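Side-chain contacts in ATP:cob(I)alamin adenosyltransferase (Salmonella enterica subsp. enterica serovar Livingstone, PDB 5CX7), which probably converts cob(I)alamin to adenosylcobalamin, the cofactor of propanediol dehydratase, and carries a heme-binding C-terminal domain, the part crystallised here: residues V10-H15 / V37-A42; Q19-A24 / E46-R51; G118-S123 / T136-I141. All coordinates share one frame; numbering follows the deposited sequence.

Interaction 1: residues V10-H15 / V37-A42; sequences VALSFH and VSIVDA. With HEM (protoporphyrin IX containing Fe), chain B.
Leu12 and Ile39 meet where the approach to helix 14-31 passes over strand 36-41, and the leucine is best followed outward from its backbone. Its CB heads for the strand but stays well short of it. The first torsion sets CG opposite the carbonyl carbon and beside the backbone N (chi1 -65°), which turns the chain at CB and leaves CG little closer to the strand, still without touching it. Only at the tip is contact made: CD1 of Leu12 lies 4.1 Å from CG2 of Ile39, the two side chains meeting at a slant, while CD2 turns elsewhere. The same CD1 also comes to 4.3 Å from the carbonyl O of Val40, a loose approach of a methyl to a backbone oxygen. Leu17 and Ile117 also touch Leu12, and Ile39 packs on Thr21 and Val48, so the single methyl contact joins a larger apolar layer between helix and sheet.

Past the leucine the chain enters the helix. Ser13 is the N-cap, its OG accepting a hydrogen bond from the backbone N of Asp16. Phe14 then directs its ring to the heme, with CG opposite the backbone N (chi1 167°). Its CZ comes to 3.6 Å from the heme methyl CMA, and CE1 lies 4.0 Å from the meso carbon CHB, which sits at the ring edge and in its plane. The same ring meets that of His18, probably an axial ligand of the heme iron, with the planes inclined by about 30°.

Across the two segments no hydrogen bond or charge is involved, and just 68 Å² is buried. The contact therefore rests on dispersion and on the exclusion of water, neither of which demands a precise direction of approach.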
loop_
_atom_site.group_PDB
_atom_site.type_symbol
_atom_site.label_atom_id
_atom_site.label_comp_id
_atom_site.label_asym_id
_atom_site.label_seq_id
_atom_site.Cartn_x
_atom_site.Cartn_y
_atom_site.Cartn_z
ATOM N N VAL E 10 20.772 -26.766 15.298
ATOM C CA VAL E 10 21.411 -26.186 14.166
ATOM C C VAL E 10 20.993 -24.723 13.906
ATOM O O VAL E 10 21.607 -24.265 13.081
ATOM C CB VAL E 10 21.427 -27.047 12.843
ATOM C CG1 VAL E 10 21.832 -28.473 13.120
ATOM C CG2 VAL E 10 20.018 -27.097 12.354
ATOM N N ALA E 11 20.055 -23.999 14.546
ATOM C CA ALA E 11 19.789 -22.572 14.193
ATOM C C ALA E 11 21.029 -21.704 14.138
ATOM O O ALA E 11 22.092 -22.078 14.612
ATOM C CB ALA E 11 18.796 -21.947 15.193
ATOM N N LEU E 12 20.907 -20.517 13.547
ATOM C CA LEU E 12 21.987 -19.536 13.619
ATOM C C LEU E 12 22.225 -18.999 15.015
ATOM O O LEU E 12 21.316 -18.479 15.625
ATOM C CB LEU E 12 21.711 -18.322 12.672
ATOM C CG LEU E 12 21.692 -18.678 11.181
ATOM C CD1 LEU E 12 21.047 -17.507 10.379
ATOM C CD2 LEU E 12 23.055 -18.973 10.606
ATOM N N SER E 13 23.470 -19.100 15.495
ATOM C CA SER E 13 23.855 -18.629 16.813
ATOM C C SER E 13 24.250 -17.181 16.690
ATOM O O SER E 13 24.470 -16.700 15.571
ATOM C CB SER E 13 25.059 -19.455 17.306
ATOM O OG SER E 13 26.200 -19.277 16.460
ATOM N N PHE E 14 24.489 -16.542 17.840
ATOM C CA PHE E 14 25.093 -15.225 17.897
ATOM C C PHE E 14 26.378 -15.171 17.119
ATOM O O PHE E 14 26.616 -14.291 16.243
ATOM C CB PHE E 14 25.389 -14.726 19.334
ATOM C CG PHE E 14 26.300 -13.490 19.353
ATOM C CD1 PHE E 14 25.816 -12.280 19.026
ATOM C CD2 PHE E 14 27.677 -13.632 19.511
ATOM C CE1 PHE E 14 26.641 -11.163 18.965
ATOM C CE2 PHE E 14 28.532 -12.540 19.428
ATOM C CZ PHE E 14 28.000 -11.289 19.146
ATOM N N HIS E 15 27.269 -16.117 17.389
ATOM C CA HIS E 15 28.507 -16.197 16.656
ATOM C C HIS E 15 28.314 -16.330 15.120
ATOM O O HIS E 15 29.051 -15.753 14.314
ATOM C CB HIS E 15 29.366 -17.384 17.200
ATOM C CG HIS E 15 30.667 -17.565 16.473
ATOM N ND1 HIS E 15 31.808 -16.820 16.729
ATOM C CD2 HIS E 15 31.002 -18.433 15.493
ATOM C CE1 HIS E 15 32.782 -17.210 15.925
ATOM N NE2 HIS E 15 32.327 -18.205 15.191
ATOM N N VAL E 37 23.977 -5.429 4.210
ATOM C CA VAL E 37 23.990 -6.864 4.589
ATOM C C VAL E 37 22.769 -7.147 5.367
ATOM O O VAL E 37 22.425 -6.383 6.275
ATOM C CB VAL E 37 25.174 -7.222 5.549
ATOM C CG1 VAL E 37 25.193 -8.682 5.898
ATOM C CG2 VAL E 37 26.489 -6.785 4.946
ATOM N N SER E 38 22.072 -8.193 5.007
ATOM C CA SER E 38 20.891 -8.530 5.693
ATOM C C SER E 38 20.841 -10.020 5.917
ATOM O O SER E 38 21.130 -10.803 5.032
ATOM C CB SER E 38 19.619 -8.079 4.894
ATOM O OG SER E 38 18.422 -8.647 5.488
ATOM N N ILE E 39 20.432 -10.389 7.103
ATOM C CA ILE E 39 20.248 -11.801 7.484
ATOM C C ILE E 39 18.797 -11.917 7.992
ATOM O O ILE E 39 18.399 -11.190 8.861
ATOM C CB ILE E 39 21.219 -12.270 8.561
ATOM C CG1 ILE E 39 22.675 -12.022 8.108
ATOM C CG2 ILE E 39 21.030 -13.743 8.846
ATOM C CD1 ILE E 39 23.706 -12.206 9.184
ATOM N N VAL E 40 18.122 -12.939 7.484
ATOM C CA VAL E 40 16.823 -13.358 7.996
ATOM C C VAL E 40 16.926 -14.796 8.554
ATOM O O VAL E 40 17.841 -15.537 8.230
ATOM C CB VAL E 40 15.692 -13.261 6.946
ATOM C CG1 VAL E 40 15.572 -11.866 6.383
ATOM C CG2 VAL E 40 15.888 -14.274 5.846
ATOM N N ASP E 41 16.055 -15.116 9.488
ATOM C CA ASP E 41 15.987 -16.451 10.036
ATOM C C ASP E 41 15.195 -17.375 9.124
ATOM O O ASP E 41 14.745 -16.986 8.040
ATOM C CB ASP E 41 15.499 -16.433 11.509
ATOM C CG ASP E 41 14.019 -16.086 11.659
ATOM O OD1 ASP E 41 13.253 -16.067 10.682
ATOM O OD2 ASP E 41 13.679 -15.803 12.822
ATOM N N ALA E 42 15.038 -18.626 9.540
ATOM C CA ALA E 42 14.323 -19.609 8.719
ATOM C C ALA E 42 12.870 -19.275 8.464
ATOM O O ALA E 42 12.279 -19.847 7.558
ATOM C CB ALA E 42 14.403 -21.006 9.368
HETATM C CHA HEM B . 33.241 -8.124 18.888
HETATM C CHB HEM B . 28.411 -7.521 18.953
HETATM C CHC HEM B . 28.803 -6.166 14.330
HETATM C CHD HEM B . 33.606 -6.369 14.478
HETATM C C1A HEM B . 31.930 -8.109 19.239
HETATM C C2A HEM B . 31.443 -8.610 20.455
HETATM C C3A HEM B . 30.085 -8.445 20.467
HETATM C C4A HEM B . 29.703 -7.819 19.284
HETATM C CMA HEM B . 29.125 -8.866 21.567
HETATM C CAA HEM B . 32.250 -9.274 21.565
HETATM C CBA HEM B . 32.086 -10.800 21.344
HETATM C CGA HEM B . 33.305 -11.614 21.704
HETATM O O1A HEM B . 33.310 -12.247 22.793
HETATM O O2A HEM B . 34.278 -11.664 20.904
HETATM C C1B HEM B . 28.086 -7.072 17.689
HETATM C C2B HEM B . 26.777 -6.838 17.267
HETATM C C3B HEM B . 26.872 -6.454 15.962
HETATM C C4B HEM B . 28.306 -6.486 15.586
HETATM C CMB HEM B . 25.546 -7.006 18.168
HETATM C CAB HEM B . 25.685 -6.081 15.168
HETATM C CBB HEM B . 25.635 -5.661 13.925
HETATM C C1C HEM B . 30.131 -6.116 13.943
HETATM C C2C HEM B . 30.581 -5.750 12.639
HETATM C C3C HEM B . 31.984 -5.805 12.700
HETATM C C4C HEM B . 32.322 -6.212 14.038
HETATM C CMC HEM B . 29.711 -5.373 11.428
HETATM C CAC HEM B . 33.048 -5.533 11.676
HETATM C CBC HEM B . 32.866 -5.139 10.440
HETATM C C1D HEM B . 33.842 -6.876 15.736
HETATM C C2D HEM B . 35.244 -7.100 16.103
HETATM C C3D HEM B . 35.181 -7.623 17.346
HETATM C C4D HEM B . 33.734 -7.665 17.704
HETATM C CMD HEM B . 36.460 -6.791 15.245
HETATM C CAD HEM B . 36.384 -8.015 18.212
HETATM C CBD HEM B . 37.189 -9.209 17.691
HETATM C CGD HEM B . 37.041 -10.449 18.546
HETATM O O1D HEM B . 38.074 -11.082 18.947
HETATM O O2D HEM B . 35.885 -10.863 18.818
HETATM N NA HEM B . 30.830 -7.646 18.510
HETATM N NB HEM B . 28.934 -6.852 16.686
HETATM N NC HEM B . 31.189 -6.445 14.749
HETATM N ND HEM B . 32.965 -7.235 16.715
HETATM FE FE HEM B . 31.016 -7.082 16.719
#

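Interaction 2: residues Q19-A24 / E46-R51. With HEM (protoporphyrin IX containing Fe), chain B.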
loop_
_atom_site.group_PDB
_atom_site.type_symbol
_atom_site.label_atom_id
_atom_site.label_comp_id
_atom_site.label_asym_id
_atom_site.label_seq_id
_atom_site.Cartn_x
_atom_site.Cartn_y
_atom_site.Cartn_z
ATOM N N GLN E 19 29.742 -13.400 12.667
ATOM C CA GLN E 19 30.761 -13.756 11.690
ATOM C C GLN E 19 30.310 -13.550 10.280
ATOM O O GLN E 19 31.079 -13.055 9.488
ATOM C CB GLN E 19 31.310 -15.193 11.872
ATOM C CG GLN E 19 32.048 -15.323 13.183
ATOM C CD GLN E 19 33.151 -14.272 13.321
ATOM O OE1 GLN E 19 34.133 -14.338 12.592
ATOM N NE2 GLN E 19 33.030 -13.352 14.270
ATOM N N LEU E 20 29.056 -13.880 9.981
ATOM C CA LEU E 20 28.519 -13.611 8.665
ATOM C C LEU E 20 28.592 -12.143 8.361
ATOM O O LEU E 20 29.047 -11.770 7.268
ATOM C CB LEU E 20 27.053 -14.051 8.541
ATOM C CG LEU E 20 26.765 -15.528 8.336
ATOM C CD1 LEU E 20 25.290 -15.839 8.551
ATOM C CD2 LEU E 20 27.221 -16.002 6.972
ATOM N N THR E 21 28.166 -11.339 9.298
ATOM C CA THR E 21 28.072 -9.905 9.125
ATOM C C THR E 21 29.452 -9.230 8.995
ATOM O O THR E 21 29.749 -8.506 8.053
ATOM C CB THR E 21 27.293 -9.264 10.224
ATOM O OG1 THR E 21 26.006 -9.865 10.350
ATOM C CG2 THR E 21 27.090 -7.775 9.909
ATOM N N ARG E 22 30.332 -9.564 9.903
ATOM C CA ARG E 22 31.709 -9.134 9.795
ATOM C C ARG E 22 32.402 -9.539 8.528
ATOM O O ARG E 22 33.081 -8.734 7.950
ATOM C CB ARG E 22 32.438 -9.690 10.961
ATOM C CG ARG E 22 33.845 -9.246 11.129
ATOM C CD ARG E 22 34.486 -9.628 12.472
ATOM N NE ARG E 22 35.866 -9.189 12.328
ATOM C CZ ARG E 22 36.850 -9.473 13.185
ATOM N NH1 ARG E 22 36.621 -10.154 14.302
ATOM N NH2 ARG E 22 38.068 -9.078 12.904
ATOM N N ALA E 23 32.321 -10.811 8.150
ATOM C CA ALA E 23 32.984 -11.285 6.941
ATOM C C ALA E 23 32.408 -10.614 5.710
ATOM O O ALA E 23 33.168 -10.315 4.779
ATOM C CB ALA E 23 32.853 -12.781 6.796
ATOM N N ALA E 24 31.087 -10.357 5.679
ATOM C CA ALA E 24 30.512 -9.680 4.530
ATOM C C ALA E 24 31.073 -8.284 4.437
ATOM O O ALA E 24 31.491 -7.829 3.361
ATOM C CB ALA E 24 28.963 -9.626 4.605
ATOM N N GLU E 46 13.561 -10.605 9.712
ATOM C CA GLU E 46 14.805 -9.822 9.809
ATOM C C GLU E 46 15.527 -10.014 11.102
ATOM O O GLU E 46 14.978 -9.699 12.161
ATOM C CB GLU E 46 14.567 -8.275 9.693
ATOM C CG GLU E 46 14.395 -7.994 8.254
ATOM C CD GLU E 46 14.435 -6.454 7.879
ATOM O OE1 GLU E 46 13.587 -5.828 7.113
ATOM O OE2 GLU E 46 15.406 -5.873 8.422
ATOM N N THR E 47 16.807 -10.384 11.016
ATOM C CA THR E 47 17.572 -10.690 12.202
ATOM C C THR E 47 18.755 -9.744 12.356
ATOM O O THR E 47 19.026 -9.288 13.457
ATOM C CB THR E 47 17.970 -12.187 12.219
ATOM O OG1 THR E 47 16.776 -12.952 12.144
ATOM C CG2 THR E 47 18.689 -12.554 13.553
ATOM N N VAL E 48 19.450 -9.463 11.259
ATOM C CA VAL E 48 20.507 -8.514 11.246
ATOM C C VAL E 48 20.419 -7.670 10.009
ATOM O O VAL E 48 20.201 -8.205 8.931
ATOM C CB VAL E 48 21.934 -9.167 11.231
ATOM C CG1 VAL E 48 23.053 -8.102 11.355
ATOM C CG2 VAL E 48 22.098 -10.155 12.352
ATOM N N THR E 49 20.644 -6.374 10.172
ATOM C CA THR E 49 20.884 -5.528 9.052
ATOM C C THR E 49 22.088 -4.676 9.394
ATOM O O THR E 49 22.168 -4.134 10.473
ATOM C CB THR E 49 19.659 -4.586 8.734
ATOM O OG1 THR E 49 18.548 -5.403 8.426
ATOM C CG2 THR E 49 19.928 -3.735 7.483
ATOM N N TRP E 50 22.931 -4.437 8.412
ATOM C CA TRP E 50 24.057 -3.510 8.537
ATOM C C TRP E 50 24.314 -2.787 7.262
ATOM O O TRP E 50 24.470 -3.365 6.207
ATOM C CB TRP E 50 25.346 -4.307 8.909
ATOM C CG TRP E 50 26.472 -3.396 9.215
ATOM C CD1 TRP E 50 27.280 -2.761 8.319
ATOM C CD2 TRP E 50 26.842 -2.905 10.495
ATOM N NE1 TRP E 50 28.189 -1.962 8.975
ATOM C CE2 TRP E 50 27.935 -2.027 10.312
ATOM C CE3 TRP E 50 26.391 -3.155 11.793
ATOM C CZ2 TRP E 50 28.572 -1.403 11.371
ATOM C CZ3 TRP E 50 27.064 -2.538 12.865
ATOM C CH2 TRP E 50 28.092 -1.663 12.646
ATOM N N ARG E 51 24.296 -1.449 7.314
ATOM C CA ARG E 51 24.522 -0.638 6.151
ATOM C C ARG E 51 25.845 0.056 6.233
ATOM O O ARG E 51 26.084 0.820 7.157
ATOM C CB ARG E 51 23.458 0.461 5.995
ATOM C CG ARG E 51 23.715 1.434 4.853
ATOM C CD ARG E 51 22.560 2.446 4.639
ATOM N NE ARG E 51 22.840 3.270 3.456
ATOM C CZ ARG E 51 23.509 4.420 3.416
ATOM N NH1 ARG E 51 23.969 5.010 4.518
ATOM N NH2 ARG E 51 23.684 5.033 2.237
HETATM C CHA HEM B . 33.241 -8.124 18.888
HETATM C CHB HEM B . 28.411 -7.521 18.953
HETATM C CHC HEM B . 28.803 -6.166 14.330
HETATM C CHD HEM B . 33.606 -6.369 14.478
HETATM C C1A HEM B . 31.930 -8.109 19.239
HETATM C C2A HEM B . 31.443 -8.610 20.455
HETATM C C3A HEM B . 30.085 -8.445 20.467
HETATM C C4A HEM B . 29.703 -7.819 19.284
HETATM C CMA HEM B . 29.125 -8.866 21.567
HETATM C CAA HEM B . 32.250 -9.274 21.565
HETATM C CBA HEM B . 32.086 -10.800 21.344
HETATM C CGA HEM B . 33.305 -11.614 21.704
HETATM O O1A HEM B . 33.310 -12.247 22.793
HETATM O O2A HEM B . 34.278 -11.664 20.904
HETATM C C1B HEM B . 28.086 -7.072 17.689
HETATM C C2B HEM B . 26.777 -6.838 17.267
HETATM C C3B HEM B . 26.872 -6.454 15.962
HETATM C C4B HEM B . 28.306 -6.486 15.586
HETATM C CMB HEM B . 25.546 -7.006 18.168
HETATM C CAB HEM B . 25.685 -6.081 15.168
HETATM C CBB HEM B . 25.635 -5.661 13.925
HETATM C C1C HEM B . 30.131 -6.116 13.943
HETATM C C2C HEM B . 30.581 -5.750 12.639
HETATM C C3C HEM B . 31.984 -5.805 12.700
HETATM C C4C HEM B . 32.322 -6.212 14.038
HETATM C CMC HEM B . 29.711 -5.373 11.428
HETATM C CAC HEM B . 33.048 -5.533 11.676
HETATM C CBC HEM B . 32.866 -5.139 10.440
HETATM C C1D HEM B . 33.842 -6.876 15.736
HETATM C C2D HEM B . 35.244 -7.100 16.103
HETATM C C3D HEM B . 35.181 -7.623 17.346
HETATM C C4D HEM B . 33.734 -7.665 17.704
HETATM C CMD HEM B . 36.460 -6.791 15.245
HETATM C CAD HEM B . 36.384 -8.015 18.212
HETATM C CBD HEM B . 37.189 -9.209 17.691
HETATM C CGD HEM B . 37.041 -10.449 18.546
HETATM O O1D HEM B . 38.074 -11.082 18.947
HETATM O O2D HEM B . 35.885 -10.863 18.818
HETATM N NA HEM B . 30.830 -7.646 18.510
HETATM N NB HEM B . 28.934 -6.852 16.686
HETATM N NC HEM B . 31.189 -6.445 14.749
HETATM N ND HEM B . 32.965 -7.235 16.715
HETATM FE FE HEM B . 31.016 -7.082 16.719
#
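Van der Waals packing joins Thr21 to Val48 and Trp50 of strand 46-51. Its OG1 meets CG1 of Val48 tip to tip at 3.6 Å, a van der Waals approach to a methyl; the polar need of the hydroxyl is met by its hydrogen bond to the carbonyl O of Leu17, one turn back in the helix. The methyl CG2 of Thr21 lies 4.0 Å from CB of Trp50, the two side chains crossing at about a right angle.

The strand that receives them is irregular: Thr47 and Val48 both face Ile39 in a classic beta bulge of the antiparallel sheet. On its other side, Val48, Thr49 and Trp50 pair with an antiparallel strand of a second subunit, which carries the sheet across the interface.

Heme contacts form a second group. The methyl CMC sits over the centre of one indole face of Trp50, 3.8 Å above the plane, and CE3 of the same ring comes to 3.4 Å from the vinyl carbon CBB. Thr21 CG2 touches CMC as well, at 3.9 Å. Arg22, extended from CG to NE with CG opposite its backbone N (chi1 -173°), runs along the porphyrin rim until its guanidinium lies with one face on the methyl CMD, 3.4 Å from CZ.

Charge enters through that guanidinium: NE makes a salt bridge with Glu26, a probable magnesium ligand.

Interaction 3: residues G118-S123 / T136-I141; sequences GGLGIS and TAIAAI
A helix laid on the face of an antiparallel sheet is the element to which Leu120, Ala137 and Ile138 belong: strand 115-123 and helix 127-139, successive in the chain, pack together through these three buried residues. Leu120 supplies the strand's side of the contact. With CG opposite its backbone N (chi1 170°) it projects from the sheet, and one branch, CD2, makes every contact. CD2 of Leu120 lies 3.8 Å from CG1 and 3.9 Å from CD1 of Ile138, the two side chains sliding past one another in opposite directions, and 4.1 Å from CB of Ala137. Ala134, one turn earlier in the helix, touches Leu120 too.

In the HbpS-like fold this face of the sheet is shared. Helix 14-31 runs beside helix 127-139, with Ala24 against Ile133 and Ala137, while Ala23 and Leu20 meet Ala140 and Ile141 just past its end; helix 59-72 covers the other face, where Ser123 meets Leu62 and Ala63. Around Leu120 the strand is glycine-rich: Gly119 and Gly121 have no side chains to offer, and their backbones pair with Val40 and Ser38 of the neighbouring strand. Ile138, for its part, also packs on Val143 and Thr145 in the C-terminal tail.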
loop_
_atom_site.group_PDB
_atom_site.type_symbol
_atom_site.label_atom_id
_atom_site.label_comp_id
_atom_site.label_asym_id
_atom_site.label_seq_id
_atom_site.Cartn_x
_atom_site.Cartn_y
_atom_site.Cartn_z
ATOM N N GLY E 118 18.191 -19.993 7.584
ATOM C CA GLY E 118 18.167 -18.572 7.325
ATOM C C GLY E 118 18.490 -18.260 5.899
ATOM O O GLY E 118 18.603 -19.126 5.055
ATOM N N GLY E 119 18.645 -16.965 5.693
ATOM C CA GLY E 119 18.904 -16.359 4.430
ATOM C C GLY E 119 19.807 -15.170 4.607
ATOM O O GLY E 119 19.727 -14.429 5.582
ATOM N N LEU E 120 20.717 -15.031 3.659
ATOM C CA LEU E 120 21.638 -13.875 3.631
ATOM C C LEU E 120 21.421 -13.127 2.340
ATOM O O LEU E 120 21.390 -13.721 1.286
ATOM C CB LEU E 120 23.105 -14.364 3.728
ATOM C CG LEU E 120 24.179 -13.328 3.466
ATOM C CD1 LEU E 120 24.310 -12.430 4.638
ATOM C CD2 LEU E 120 25.531 -13.995 3.158
ATOM N N GLY E 121 21.409 -11.816 2.427
ATOM C CA GLY E 121 21.292 -10.958 1.281
ATOM C C GLY E 121 22.230 -9.783 1.274
ATOM O O GLY E 121 22.468 -9.151 2.293
ATOM N N ILE E 122 22.823 -9.541 0.110
ATOM C CA ILE E 122 23.769 -8.461 -0.105
ATOM C C ILE E 122 23.343 -7.633 -1.292
ATOM O O ILE E 122 22.992 -8.176 -2.316
ATOM C CB ILE E 122 25.204 -8.989 -0.470
ATOM C CG1 ILE E 122 25.725 -9.977 0.623
ATOM C CG2 ILE E 122 26.148 -7.835 -0.652
ATOM C CD1 ILE E 122 25.955 -9.348 2.017
ATOM N N SER E 123 23.404 -6.319 -1.132
ATOM C CA SER E 123 23.161 -5.445 -2.212
ATOM C C SER E 123 24.016 -4.222 -2.085
ATOM O O SER E 123 24.286 -3.719 -0.992
ATOM C CB SER E 123 21.640 -4.996 -2.265
ATOM O OG SER E 123 21.442 -4.147 -3.409
ATOM N N THR E 136 31.600 -15.293 0.228
ATOM C CA THR E 136 32.731 -15.120 1.160
ATOM C C THR E 136 32.236 -15.178 2.592
ATOM O O THR E 136 32.876 -15.793 3.436
ATOM C CB THR E 136 33.481 -13.781 0.871
ATOM O OG1 THR E 136 33.912 -13.778 -0.477
ATOM C CG2 THR E 136 34.707 -13.591 1.792
ATOM N N ALA E 137 31.128 -14.486 2.895
ATOM C CA ALA E 137 30.611 -14.425 4.245
ATOM C C ALA E 137 30.159 -15.806 4.665
ATOM O O ALA E 137 30.451 -16.223 5.791
ATOM C CB ALA E 137 29.459 -13.451 4.317
ATOM N N ILE E 138 29.506 -16.524 3.763
ATOM C CA ILE E 138 28.999 -17.838 4.047
ATOM C C ILE E 138 30.131 -18.845 4.337
ATOM O O ILE E 138 30.021 -19.655 5.243
ATOM C CB ILE E 138 28.102 -18.323 2.927
ATOM C CG1 ILE E 138 26.750 -17.542 2.978
ATOM C CG2 ILE E 138 27.801 -19.810 3.022
ATOM C CD1 ILE E 138 25.966 -17.606 1.664
ATOM N N ALA E 139 31.205 -18.734 3.583
ATOM C CA ALA E 139 32.416 -19.538 3.810
ATOM C C ALA E 139 33.027 -19.283 5.187
ATOM O O ALA E 139 33.720 -20.157 5.683
ATOM C CB ALA E 139 33.432 -19.306 2.687
ATOM N N ALA E 140 32.809 -18.113 5.814
ATOM C CA ALA E 140 33.360 -17.818 7.137
ATOM C C ALA E 140 32.707 -18.625 8.250
ATOM O O ALA E 140 33.232 -18.678 9.340
ATOM C CB ALA E 140 33.257 -16.335 7.466
ATOM N N ILE E 141 31.552 -19.221 8.009
ATOM C CA ILE E 141 30.944 -20.009 9.030
ATOM C C ILE E 141 30.674 -21.393 8.650
ATOM O O ILE E 141 30.109 -21.957 9.488
ATOM C CB ILE E 141 29.594 -19.409 9.601
ATOM C CG1 ILE E 141 28.490 -19.326 8.543
ATOM C CG2 ILE E 141 29.858 -18.004 10.169
ATOM C CD1 ILE E 141 27.083 -19.149 9.146
#

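In the fold
The three contacts are all buried, and each packs a helix or its approach on the same face of one antiparallel sheet. Interactions 1 and 2 share helix 14-31 and use adjacent strands, 36-41 and 46-51, whereas interaction 3 brings a second helix to strand 115-123, on the far side of strand 36-41. Place governs chemistry. Interaction 3, nearest the centre of the chain, is wholly aliphatic and touches no other subunit. Interaction 2 borders both heme and subunit interface, so hydroxyl, indole and guanidinium groups appear. Interaction 1, the farthest from the centre and with Leu12 only partly buried, is aliphatic where its segments meet and aromatic toward the heme. Ile39 touches Thr21, and the backbone O of Leu20 packs against CB of Ala137, making the layer continuous.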